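Local coordinates for lactate racemase apoprotein (Thermoanaerobacterium thermosaccharolyticum, PDB 2YJG), which interconverts the D- and L-isomers of lactate, using a nickel pincer cofactor derived from nicotinic acid mononucleotide, at residues 290-293 against 294-297. Residues are numbered along the deposited sequence; the frame is centred on the assembly and turned at random.
Sequences DQNI and YQSV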
# COMPACT_ATOMS: atom_id res chain seq x y z
N ASP A 290 -19.12 -21.20 -1.55
CA ASP A 290 -19.16 -22.64 -1.93
C ASP A 290 -17.96 -23.08 -2.75
O ASP A 290 -18.06 -24.02 -3.54
CB ASP A 290 -20.51 -23.02 -2.61
CG ASP A 290 -20.61 -22.56 -4.09
OD1 ASP A 290 -19.80 -21.75 -4.58
OD2 ASP A 290 -21.54 -23.00 -4.78
N GLN A 291 -16.81 -22.47 -2.49
CA GLN A 291 -15.65 -22.67 -3.37
C GLN A 291 -14.93 -23.99 -3.19
O GLN A 291 -14.14 -24.39 -4.04
CB GLN A 291 -14.65 -21.50 -3.33
CG GLN A 291 -14.05 -21.22 -2.04
CD GLN A 291 -13.22 -19.91 -1.99
OE1 GLN A 291 -12.71 -19.57 -0.92
NE2 GLN A 291 -13.09 -19.20 -3.10
N ASN A 292 -15.20 -24.69 -2.11
CA ASN A 292 -14.56 -25.99 -1.87
C ASN A 292 -15.38 -26.82 -0.90
O ASN A 292 -16.26 -26.29 -0.19
CB ASN A 292 -13.09 -25.80 -1.43
CG ASN A 292 -12.95 -25.04 -0.16
OD1 ASN A 292 -13.64 -25.35 0.81
ND2 ASN A 292 -12.08 -24.00 -0.14
N ILE A 293 -15.13 -28.14 -0.92
CA ILE A 293 -15.79 -29.11 -0.04
C ILE A 293 -15.64 -28.76 1.44
O ILE A 293 -16.65 -28.80 2.17
CB ILE A 293 -15.42 -30.56 -0.33
CG1 ILE A 293 -15.63 -30.86 -1.82
CG2 ILE A 293 -16.31 -31.51 0.49
CD1 ILE A 293 -15.21 -32.29 -2.20
N TYR A 294 -14.43 -28.35 1.81
CA TYR A 294 -14.12 -27.89 3.17
C TYR A 294 -15.20 -26.89 3.65
O TYR A 294 -15.79 -27.05 4.71
CB TYR A 294 -12.73 -27.28 3.15
CG TYR A 294 -12.17 -26.91 4.50
CD1 TYR A 294 -12.53 -25.73 5.11
CD2 TYR A 294 -11.25 -27.73 5.17
CE1 TYR A 294 -12.03 -25.36 6.36
CE2 TYR A 294 -10.71 -27.35 6.40
CZ TYR A 294 -11.10 -26.19 6.99
OH TYR A 294 -10.59 -25.84 8.21
N GLN A 295 -15.46 -25.86 2.86
CA GLN A 295 -16.44 -24.84 3.23
C GLN A 295 -17.85 -25.40 3.27
O GLN A 295 -18.66 -24.98 4.06
CB GLN A 295 -16.40 -23.64 2.26
CG GLN A 295 -15.21 -22.73 2.43
CD GLN A 295 -15.06 -22.21 3.79
OE1 GLN A 295 -16.02 -21.79 4.43
NE2 GLN A 295 -13.80 -22.22 4.27
N SER A 296 -18.13 -26.34 2.40
CA SER A 296 -19.50 -26.90 2.25
C SER A 296 -20.01 -27.72 3.44
O SER A 296 -21.23 -27.88 3.61
CB SER A 296 -19.60 -27.74 1.00
OG SER A 296 -19.05 -29.06 1.20
N VAL A 297 -19.09 -28.18 4.29
CA VAL A 297 -19.48 -28.76 5.57
C VAL A 297 -20.35 -27.78 6.38
O VAL A 297 -21.20 -28.22 7.12
CB VAL A 297 -18.26 -29.20 6.37
CG1 VAL A 297 -18.65 -29.93 7.75
CG2 VAL A 297 -17.36 -30.12 5.51
O HOH W 1 -11.61 -22.79 2.53
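Asn292 caps the start of helix 293-305 by taking the backbone N-H of Gln295 onto its side-chain oxygen, a textbook Asn N-cap. The bond from Gln295 N to Asn292 OD1 is 2.8 Å long, and the donor lies almost straight ahead of the side-chain carbonyl, with a C=O...N angle of 173°. With chi1 at 62°, CG of Asn292 is tucked against its own main chain, which brings OD1 back over the first turn. Ser296 makes the converse bond, side-chain hydroxyl to backbone carbonyl: its OG donates to Ile293 O over 2.6 Å, meeting a lone pair in the carbonyl plane. That carbonyl also receives Val297 N at 3.3 Å, so two donors grip one oxygen, while Ser296 N bonds to Asn292 O at 3.2 Å and opens the regular helical pattern. The other end of the cap amide is tied by water: Asn292 ND2 and Gln295 NE2 both donate to a single molecule, at 3.0 and 2.9 Å. Outside this set of hydrogen bonds, CB of Tyr294 lies 3.2 Å from Asn292 OD1, the two side chains running alongside with amide and ring planes almost perpendicular, and the tyrosine ring meets Phe328 edge-to-face. Ile293 CG2 rests 3.7 Å from Ser296 OG, and both residues lean on Met374 of the parallel sheet. Gln295 OE1 accepts from Lys298, and both probably bind the substrate, as in related racemases. The cap thus satisfies a first-turn N-H and probably steadies the helix end carrying this pair, while the water bridge would limit rotation of the Gln295 amide where lactate is thought to bind.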